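Long-range contact in DNA polymerase (Bacillus phage phi29, PDB 2PY5), which replicates the viral DNA by protein-primed, strand-displacing synthesis with high processivity and fidelity, and also degrades DNA in the 3'-5' direction: residues G229-I242 against C448-I460. The protein carries 2 engineered substitutions. Sequence-based numbering, arbitrary orientation.
With EDO (1,2-ethanediol), chain K; EDO (1,2-ethanediol), chain U.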
ATOM      1  N   GLY F 229      -5.287   0.207  10.109  1.00 34.27           N
ATOM      2  CA  GLY F 229      -6.717   0.014  10.074  1.00 33.90           C
ATOM      3  C   GLY F 229      -7.240  -1.028  11.046  1.00 33.33           C
ATOM      4  O   GLY F 229      -6.521  -1.950  11.437  1.00 35.58           O
ATOM      5  N   PHE F 230      -8.512  -0.894  11.389  1.00 32.24           N
ATOM      6  CA  PHE F 230      -9.217  -1.845  12.251  1.00 31.54           C
ATOM      7  C   PHE F 230      -9.838  -2.948  11.380  1.00 32.37           C
ATOM      8  O   PHE F 230     -10.764  -2.702  10.589  1.00 32.74           O
ATOM      9  CB  PHE F 230     -10.307  -1.135  13.049  1.00 32.53           C
ATOM     10  CG  PHE F 230     -11.051  -2.043  13.983  1.00 31.77           C
ATOM     11  CD1 PHE F 230     -10.450  -2.508  15.130  1.00 32.16           C
ATOM     12  CD2 PHE F 230     -12.349  -2.438  13.692  1.00 32.40           C
ATOM     13  CE1 PHE F 230     -11.127  -3.386  15.974  1.00 32.24           C
ATOM     14  CE2 PHE F 230     -13.030  -3.286  14.527  1.00 33.60           C
ATOM     15  CZ  PHE F 230     -12.412  -3.745  15.683  1.00 31.94           C
ATOM     16  N   THR F 231      -9.335  -4.163  11.548  1.00 32.99           N
ATOM     17  CA  THR F 231      -9.845  -5.314  10.808  1.00 32.81           C
ATOM     18  C   THR F 231     -10.160  -6.407  11.818  1.00 31.45           C
ATOM     19  O   THR F 231      -9.275  -6.865  12.534  1.00 33.30           O
ATOM     20  CB  THR F 231      -8.794  -5.833   9.792  1.00 33.34           C
ATOM     21  OG1 THR F 231      -8.356  -4.751   8.950  1.00 36.71           O
ATOM     22  CG2 THR F 231      -9.355  -6.946   8.950  1.00 36.36           C
ATOM     23  N   TRP F 232     -11.413  -6.859  11.843  1.00 29.44           N
ATOM     24  CA  TRP F 232     -11.914  -7.725  12.901  1.00 28.83           C
ATOM     25  C   TRP F 232     -13.093  -8.549  12.433  1.00 30.15           C
ATOM     26  O   TRP F 232     -14.032  -8.022  11.843  1.00 30.15           O
ATOM     27  CB  TRP F 232     -12.344  -6.875  14.099  1.00 31.30           C
ATOM     28  CG  TRP F 232     -13.040  -7.605  15.204  1.00 31.54           C
ATOM     29  CD1 TRP F 232     -12.476  -8.437  16.124  1.00 32.23           C
ATOM     30  CD2 TRP F 232     -14.436  -7.576  15.502  1.00 30.98           C
ATOM     31  NE1 TRP F 232     -13.421  -8.907  16.983  1.00 32.37           N
ATOM     32  CE2 TRP F 232     -14.641  -8.404  16.619  1.00 30.54           C
ATOM     33  CE3 TRP F 232     -15.536  -6.936  14.929  1.00 31.71           C
ATOM     34  CZ2 TRP F 232     -15.889  -8.586  17.189  1.00 30.53           C
ATOM     35  CZ3 TRP F 232     -16.786  -7.133  15.494  1.00 31.50           C
ATOM     36  CH2 TRP F 232     -16.954  -7.957  16.605  1.00 32.34           C
ATOM     37  N   LEU F 233     -13.030  -9.855  12.721  1.00 29.48           N
ATOM     38  CA  LEU F 233     -14.141 -10.785  12.494  1.00 30.37           C
ATOM     39  C   LEU F 233     -14.733 -11.215  13.827  1.00 29.53           C
ATOM     40  O   LEU F 233     -14.020 -11.727  14.709  1.00 30.83           O
ATOM     41  CB  LEU F 233     -13.642 -12.015  11.742  1.00 31.01           C
ATOM     42  CG  LEU F 233     -14.661 -13.115  11.459  1.00 31.29           C
ATOM     43  CD1 LEU F 233     -15.863 -12.619  10.691  1.00 31.17           C
ATOM     44  CD2 LEU F 233     -13.991 -14.289  10.729  1.00 32.30           C
ATOM     45  N   ASN F 234     -16.035 -11.004  13.959  1.00 30.72           N
ATOM     46  CA  ASN F 234     -16.800 -11.415  15.117  1.00 30.07           C
ATOM     47  C   ASN F 234     -16.756 -12.923  15.235  1.00 31.52           C
ATOM     48  O   ASN F 234     -17.211 -13.612  14.334  1.00 32.00           O
ATOM     49  CB  ASN F 234     -18.236 -10.917  14.956  1.00 31.33           C
ATOM     50  CG  ASN F 234     -19.077 -11.091  16.190  1.00 34.45           C
ATOM     51  OD1 ASN F 234     -18.738 -11.861  17.104  1.00 36.57           O
ATOM     52  ND2 ASN F 234     -20.223 -10.409  16.210  1.00 32.55           N
ATOM     53  N   ASP F 235     -16.211 -13.429  16.350  1.00 33.28           N
ATOM     54  CA  ASP F 235     -16.155 -14.881  16.588  1.00 34.40           C
ATOM     55  C   ASP F 235     -17.504 -15.603  16.413  1.00 34.43           C
ATOM     56  O   ASP F 235     -17.544 -16.780  16.034  1.00 36.02           O
ATOM     57  CB  ASP F 235     -15.614 -15.158  17.995  1.00 35.86           C
ATOM     58  CG  ASP F 235     -14.100 -15.090  18.078  1.00 43.63           C
ATOM     59  OD1 ASP F 235     -13.406 -15.150  17.030  1.00 43.02           O
ATOM     60  OD2 ASP F 235     -13.596 -14.988  19.221  1.00 47.89           O
ATOM     61  N   ARG F 236     -18.607 -14.910  16.704  1.00 33.52           N
ATOM     62  CA  ARG F 236     -19.954 -15.437  16.511  1.00 36.10           C
ATOM     63  C   ARG F 236     -20.181 -16.000  15.111  1.00 36.22           C
ATOM     64  O   ARG F 236     -20.949 -16.950  14.942  1.00 36.70           O
ATOM     65  CB  ARG F 236     -20.992 -14.340  16.790  1.00 38.51           C
ATOM     66  CG  ARG F 236     -22.413 -14.801  16.657  1.00 40.65           C
ATOM     67  CD  ARG F 236     -23.345 -14.023  17.541  1.00 41.95           C
ATOM     68  NE  ARG F 236     -23.803 -12.782  16.927  1.00 41.30           N
ATOM     69  CZ  ARG F 236     -24.859 -12.670  16.120  1.00 40.12           C
ATOM     70  NH1 ARG F 236     -25.567 -13.730  15.756  1.00 42.91           N
ATOM     71  NH2 ARG F 236     -25.192 -11.477  15.639  1.00 39.46           N
ATOM     72  N   PHE F 237     -19.506 -15.401  14.121  1.00 34.08           N
ATOM     73  CA  PHE F 237     -19.678 -15.742  12.702  1.00 33.62           C
ATOM     74  C   PHE F 237     -18.504 -16.483  12.061  1.00 35.72           C
ATOM     75  O   PHE F 237     -18.561 -16.840  10.875  1.00 35.96           O
ATOM     76  CB  PHE F 237     -19.969 -14.453  11.917  1.00 33.42           C
ATOM     77  CG  PHE F 237     -21.265 -13.838  12.288  1.00 32.44           C
ATOM     78  CD1 PHE F 237     -21.317 -12.731  13.115  1.00 31.27           C
ATOM     79  CD2 PHE F 237     -22.451 -14.392  11.847  1.00 35.08           C
ATOM     80  CE1 PHE F 237     -22.519 -12.164  13.461  1.00 31.91           C
ATOM     81  CE2 PHE F 237     -23.661 -13.833  12.209  1.00 35.04           C
ATOM     82  CZ  PHE F 237     -23.687 -12.714  13.017  1.00 34.23           C
ATOM     83  N   LYS F 238     -17.461 -16.750  12.835  1.00 36.86           N
ATOM     84  CA  LYS F 238     -16.269 -17.425  12.323  1.00 36.77           C
ATOM     85  C   LYS F 238     -16.591 -18.811  11.759  1.00 36.68           C
ATOM     86  O   LYS F 238     -17.060 -19.694  12.485  1.00 39.01           O
ATOM     87  CB  LYS F 238     -15.228 -17.561  13.436  1.00 38.87           C
ATOM     88  CG  LYS F 238     -13.874 -18.044  12.952  1.00 42.03           C
ATOM     89  CD  LYS F 238     -12.815 -17.840  14.018  1.00 45.66           C
ATOM     90  CE  LYS F 238     -11.413 -18.030  13.475  1.00 48.50           C
ATOM     91  NZ  LYS F 238     -10.345 -17.643  14.456  1.00 50.61           N
ATOM     92  N   GLU F 239     -16.353 -18.973  10.456  1.00 34.87           N
ATOM     93  CA  GLU F 239     -16.513 -20.244   9.748  1.00 34.36           C
ATOM     94  C   GLU F 239     -17.975 -20.702   9.622  1.00 35.80           C
ATOM     95  O   GLU F 239     -18.236 -21.851   9.273  1.00 39.01           O
ATOM     96  CB  GLU F 239     -15.631 -21.358  10.368  1.00 34.92           C
ATOM     97  CG  GLU F 239     -14.141 -21.082  10.293  1.00 36.19           C
ATOM     98  CD  GLU F 239     -13.289 -22.153  10.950  1.00 36.88           C
ATOM     99  OE1 GLU F 239     -13.312 -23.309  10.494  1.00 36.63           O
ATOM    100  OE2 GLU F 239     -12.570 -21.824  11.911  1.00 38.08           O
ATOM    101  N   LYS F 240     -18.919 -19.788   9.865  1.00 36.67           N
ATOM    102  CA  LYS F 240     -20.347 -20.092   9.805  1.00 39.62           C
ATOM    103  C   LYS F 240     -20.929 -19.698   8.450  1.00 39.93           C
ATOM    104  O   LYS F 240     -20.521 -18.701   7.855  1.00 36.90           O
ATOM    105  CB  LYS F 240     -21.115 -19.340  10.901  1.00 42.05           C
ATOM    106  CG  LYS F 240     -20.620 -19.576  12.321  1.00 45.77           C
ATOM    107  CD  LYS F 240     -20.737 -21.028  12.723  1.00 47.33           C
ATOM    108  CE  LYS F 240     -20.310 -21.239  14.171  1.00 49.22           C
ATOM    109  NZ  LYS F 240     -20.330 -22.686  14.551  1.00 51.13           N
ATOM    110  N   GLU F 241     -21.894 -20.480   7.978  1.00 39.68           N
ATOM    111  CA  GLU F 241     -22.684 -20.113   6.811  1.00 39.65           C
ATOM    112  C   GLU F 241     -23.619 -18.968   7.233  1.00 41.27           C
ATOM    113  O   GLU F 241     -24.340 -19.085   8.228  1.00 44.64           O
ATOM    114  CB  GLU F 241     -23.486 -21.318   6.312  1.00 42.85           C
ATOM    115  N   ILE F 242     -23.573 -17.857   6.500  1.00 34.96           N
ATOM    116  CA  ILE F 242     -24.407 -16.672   6.779  1.00 35.49           C
ATOM    117  C   ILE F 242     -25.457 -16.570   5.658  1.00 32.41           C
ATOM    118  O   ILE F 242     -25.171 -16.891   4.491  1.00 31.61           O
ATOM    119  CB  ILE F 242     -23.560 -15.348   6.843  1.00 34.64           C
ATOM    120  CG1 ILE F 242     -22.469 -15.453   7.911  1.00 39.38           C
ATOM    121  CG2 ILE F 242     -24.421 -14.122   7.147  1.00 36.94           C
ATOM    122  CD1 ILE F 242     -21.832 -14.134   8.289  1.00 39.31           C
ATOM    123  N   CYS F 448     -24.026  -0.942  15.888  1.00 30.07           N
ATOM    124  CA  CYS F 448     -24.721  -2.042  15.226  1.00 31.31           C
ATOM    125  C   CYS F 448     -24.307  -3.396  15.790  1.00 30.62           C
ATOM    126  O   CYS F 448     -24.315  -4.400  15.066  1.00 30.45           O
ATOM    127  CB  CYS F 448     -24.415  -2.003  13.728  1.00 33.11           C
ATOM    128  SG  CYS F 448     -24.902  -0.464  12.901  1.00 33.79           S
ATOM    129  N   TYR F 449     -23.938  -3.432  17.071  1.00 31.47           N
ATOM    130  CA  TYR F 449     -23.365  -4.636  17.666  1.00 31.69           C
ATOM    131  C   TYR F 449     -24.197  -5.896  17.476  1.00 31.74           C
ATOM    132  O   TYR F 449     -23.638  -6.978  17.296  1.00 30.62           O
ATOM    133  CB  TYR F 449     -23.087  -4.423  19.160  1.00 33.46           C
ATOM    134  CG  TYR F 449     -22.362  -5.582  19.803  1.00 33.40           C
ATOM    135  CD1 TYR F 449     -20.992  -5.753  19.624  1.00 34.21           C
ATOM    136  CD2 TYR F 449     -23.045  -6.510  20.570  1.00 34.31           C
ATOM    137  CE1 TYR F 449     -20.313  -6.816  20.197  1.00 36.56           C
ATOM    138  CE2 TYR F 449     -22.371  -7.580  21.165  1.00 37.46           C
ATOM    139  CZ  TYR F 449     -21.006  -7.726  20.965  1.00 36.71           C
ATOM    140  OH  TYR F 449     -20.329  -8.783  21.542  1.00 39.12           O
ATOM    141  N   ASP F 450     -25.526  -5.763  17.519  1.00 30.78           N
ATOM    142  CA  ASP F 450     -26.419  -6.925  17.386  1.00 32.08           C
ATOM    143  C   ASP F 450     -26.380  -7.606  16.010  1.00 32.14           C
ATOM    144  O   ASP F 450     -26.845  -8.733  15.867  1.00 32.61           O
ATOM    145  CB  ASP F 450     -27.868  -6.565  17.770  1.00 34.69           C
ATOM    146  CG  ASP F 450     -28.461  -5.413  16.937  1.00 38.78           C
ATOM    147  OD1 ASP F 450     -29.639  -5.067  17.183  1.00 42.77           O
ATOM    148  OD2 ASP F 450     -27.788  -4.839  16.070  1.00 39.98           O
ATOM    149  N   ARG F 451     -25.820  -6.904  15.020  1.00 30.14           N
ATOM    150  CA  ARG F 451     -25.786  -7.380  13.633  1.00 30.08           C
ATOM    151  C   ARG F 451     -24.375  -7.436  13.050  1.00 31.47           C
ATOM    152  O   ARG F 451     -24.203  -7.879  11.935  1.00 30.33           O
ATOM    153  CB  ARG F 451     -26.669  -6.472  12.773  1.00 31.77           C
ATOM    154  CG  ARG F 451     -28.159  -6.569  13.119  1.00 31.12           C
ATOM    155  CD  ARG F 451     -28.960  -5.497  12.389  1.00 33.42           C
ATOM    156  NE  ARG F 451     -28.841  -5.618  10.934  1.00 32.11           N
ATOM    157  CZ  ARG F 451     -29.398  -4.790  10.052  1.00 33.66           C
ATOM    158  NH1 ARG F 451     -30.120  -3.754  10.469  1.00 33.02           N
ATOM    159  NH2 ARG F 451     -29.222  -4.994   8.753  1.00 31.97           N
ATOM    160  N   ILE F 452     -23.370  -6.996  13.804  1.00 30.29           N
ATOM    161  CA  ILE F 452     -22.023  -6.864  13.252  1.00 30.20           C
ATOM    162  C   ILE F 452     -21.355  -8.217  13.009  1.00 30.86           C
ATOM    163  O   ILE F 452     -21.258  -9.056  13.910  1.00 31.93           O
ATOM    164  CB  ILE F 452     -21.116  -5.956  14.121  1.00 29.44           C
ATOM    165  CG1 ILE F 452     -19.823  -5.610  13.386  1.00 31.09           C
ATOM    166  CG2 ILE F 452     -20.803  -6.616  15.499  1.00 29.19           C
ATOM    167  CD1 ILE F 452     -20.007  -4.732  12.141  1.00 31.25           C
ATOM    168  N   ILE F 453     -20.908  -8.409  11.767  1.00 29.44           N
ATOM    169  CA  ILE F 453     -20.159  -9.594  11.369  1.00 30.94           C
ATOM    170  C   ILE F 453     -18.658  -9.318  11.341  1.00 30.02           C
ATOM    171  O   ILE F 453     -17.863 -10.082  11.908  1.00 29.48           O
ATOM    172  CB  ILE F 453     -20.557 -10.074   9.943  1.00 29.69           C
ATOM    173  CG1 ILE F 453     -22.047 -10.380   9.838  1.00 28.99           C
ATOM    174  CG2 ILE F 453     -19.743 -11.334   9.547  1.00 30.50           C
ATOM    175  CD1 ILE F 453     -22.543 -10.486   8.357  1.00 29.86           C
ATOM    176  N   TYR F 454     -18.278  -8.223  10.676  1.00 30.04           N
ATOM    177  CA  TYR F 454     -16.901  -8.035  10.223  1.00 29.26           C
ATOM    178  C   TYR F 454     -16.635  -6.572   9.946  1.00 29.85           C
ATOM    179  O   TYR F 454     -17.506  -5.888   9.430  1.00 30.58           O
ATOM    180  CB  TYR F 454     -16.722  -8.845   8.930  1.00 30.97           C
ATOM    181  CG  TYR F 454     -15.382  -8.755   8.247  1.00 31.38           C
ATOM    182  CD1 TYR F 454     -14.262  -9.345   8.792  1.00 32.79           C
ATOM    183  CD2 TYR F 454     -15.224  -8.051   7.056  1.00 31.94           C
ATOM    184  CE1 TYR F 454     -13.019  -9.261   8.174  1.00 33.66           C
ATOM    185  CE2 TYR F 454     -13.993  -7.989   6.419  1.00 31.87           C
ATOM    186  CZ  TYR F 454     -12.898  -8.580   6.974  1.00 33.29           C
ATOM    187  OH  TYR F 454     -11.655  -8.503   6.363  1.00 34.28           O
ATOM    188  N   CYS F 455     -15.441  -6.112  10.297  1.00 31.38           N
ATOM    189  CA  CYS F 455     -14.962  -4.783   9.926  1.00 32.18           C
ATOM    190  C   CYS F 455     -13.646  -4.914   9.190  1.00 32.25           C
ATOM    191  O   CYS F 455     -12.806  -5.728   9.568  1.00 31.29           O
ATOM    192  CB  CYS F 455     -14.677  -3.954  11.176  1.00 32.85           C
ATOM    193  SG  CYS F 455     -16.096  -3.692  12.257  1.00 34.66           S
ATOM    194  N   ASP F 456     -13.452  -4.078   8.179  1.00 31.67           N
ATOM    195  CA  ASP F 456     -12.128  -3.922   7.595  1.00 32.22           C
ATOM    196  C   ASP F 456     -11.865  -2.491   7.172  1.00 32.97           C
ATOM    197  O   ASP F 456     -12.224  -2.087   6.063  1.00 35.04           O
ATOM    198  CB  ASP F 456     -11.900  -4.839   6.404  1.00 35.98           C
ATOM    199  CG  ASP F 456     -10.461  -4.746   5.873  1.00 39.12           C
ATOM    200  OD1 ASP F 456      -9.603  -4.142   6.581  1.00 36.14           O
ATOM    201  OD2 ASP F 456     -10.170  -5.270   4.772  1.00 39.47           O
ATOM    202  N   THR F 457     -11.241  -1.751   8.085  1.00 32.25           N
ATOM    203  CA  THR F 457     -10.668  -0.431   7.845  1.00 32.18           C
ATOM    204  C   THR F 457     -11.710   0.635   7.674  1.00 33.63           C
ATOM    205  O   THR F 457     -11.840   1.484   8.549  1.00 32.41           O
ATOM    206  CB  THR F 457      -9.652  -0.423   6.688  1.00 34.20           C
ATOM    207  OG1 THR F 457      -8.631  -1.368   6.977  1.00 37.05           O
ATOM    208  CG2 THR F 457      -9.006   0.972   6.538  1.00 36.59           C
ATOM    209  N   ASP F 458     -12.441   0.586   6.558  1.00 32.02           N
ATOM    210  CA  ASP F 458     -13.471   1.582   6.227  1.00 31.53           C
ATOM    211  C   ASP F 458     -14.811   0.918   5.979  1.00 32.88           C
ATOM    212  O   ASP F 458     -15.721   1.561   5.497  1.00 33.58           O
ATOM    213  CB  ASP F 458     -13.067   2.405   4.971  1.00 32.36           C
ATOM    214  CG  ASP F 458     -12.757   1.554   3.763  1.00 37.53           C
ATOM    215  OD1 ASP F 458     -12.267   2.107   2.740  1.00 35.73           O
ATOM    216  OD2 ASP F 458     -12.965   0.324   3.830  1.00 35.01           O
ATOM    217  N   SER F 459     -14.955  -0.358   6.339  1.00 32.00           N
ATOM    218  CA  SER F 459     -16.152  -1.081   5.956  0.70 32.43           C
ATOM    219  C   SER F 459     -16.683  -1.885   7.113  1.00 32.31           C
ATOM    220  O   SER F 459     -15.928  -2.420   7.909  1.00 32.77           O
ATOM    221  CB  SER F 459     -15.878  -2.001   4.784  0.70 35.30           C
ATOM    222  OG  SER F 459     -15.397  -1.272   3.668  0.70 39.76           O
ATOM    223  N   ILE F 460     -18.003  -1.925   7.213  1.00 31.24           N
ATOM    224  CA  ILE F 460     -18.670  -2.795   8.186  1.00 29.86           C
ATOM    225  C   ILE F 460     -19.678  -3.688   7.458  1.00 31.19           C
ATOM    226  O   ILE F 460     -20.386  -3.262   6.557  1.00 30.16           O
ATOM    227  CB  ILE F 460     -19.364  -2.025   9.335  1.00 31.05           C
ATOM    228  CG1 ILE F 460     -20.469  -1.089   8.830  1.00 33.48           C
ATOM    229  CG2 ILE F 460     -18.301  -1.247  10.136  1.00 33.98           C
ATOM    230  CD1 ILE F 460     -21.200  -0.362   9.967  1.00 35.65           C
TER
HETATM  231  C1  EDO K8009     -22.584  -9.982  19.004  1.00 48.22           C
HETATM  232  O1  EDO K8009     -22.049 -11.190  18.472  1.00 45.49           O
HETATM  233  C2  EDO K8009     -24.111  -9.966  18.935  1.00 49.35           C
HETATM  234  O2  EDO K8009     -24.695 -10.687  20.031  1.00 51.70           O
HETATM  235  C1  EDO U9010     -10.318  -1.366   3.227  1.00 51.48           C
HETATM  236  O1  EDO U9010      -9.052  -1.185   2.585  1.00 52.74           O
HETATM  237  C2  EDO U9010     -11.387  -1.797   2.224  1.00 50.95           C
HETATM  238  O2  EDO U9010     -12.354  -2.689   2.812  1.00 51.10           O
HETATM  239  O   HOH W   1      -9.860   1.598  10.585  1.00 17.95           O
HETATM  240  O   HOH W   2     -23.244  -9.447  15.938  1.00 29.16           O
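Thr-231 and Asp-456 lie side by side on one face of an antiparallel strand pair, 231-233 against 452-456, and the threonine hydroxyl donates to the carboxylate, OG1 to OD1 2.7 Å, arriving from above the carboxylate plane. The Asp-456 CG stands anti to the backbone N (chi1 -175°), carrying the carboxylate alongside Thr-231; OD1 meets the hydroxyl and OD2 forms a salt bridge with Lys-498. Further along this face the side chains of Leu-233 and Tyr-454 cross at about a right angle, Leu-233 CB 4.0 Å from Tyr-454 CD1, with Leu-233 CA at the edge of the phenol ring; the phenol OH is bonded to the backbone N of Lys-498. On the other face Cys-455 meets two rings at their edges: SG lies in the plane of Phe-230, 3.8 Å from CE2, and also borders Trp-232. The indole edge meets Ile-452 as well, CZ3 to CG1 4.0 Å. Backbone bonds join Trp-232 and Cys-455 in both directions, and Thr-457 N reaches Phe-230 O almost straight (171° at the hydrogen).

Where the strand ends, Asn-234 acts as a clamp: ND2 donates to Ile-452 O, 2.9 Å away and close to the amide plane, while OD1 accepts from Arg-236 N in an Asx turn. Ile-453, part of a classic beta bulge with Tyr-454 opposite His-461, lays CG1 over the centre of the Phe-237 ring, 4.1 Å from the centroid, and meets Ile-242 tip to tip, Ile-453 CG2 lying 3.7 Å from Ile-242 CD1.

Strand 452-456 and the turn after it carry the YCDTD motif of B-family polymerases, whose Asp-456 and Asp-458 bind catalytic magnesium. With Thr-231 on one carboxylate oxygen and Lys-498 on the other, the bonding probably restrains rotation of the Asp-456 side chain, consistent with Thr-231 acting as a second-shell partner of this metal ligand.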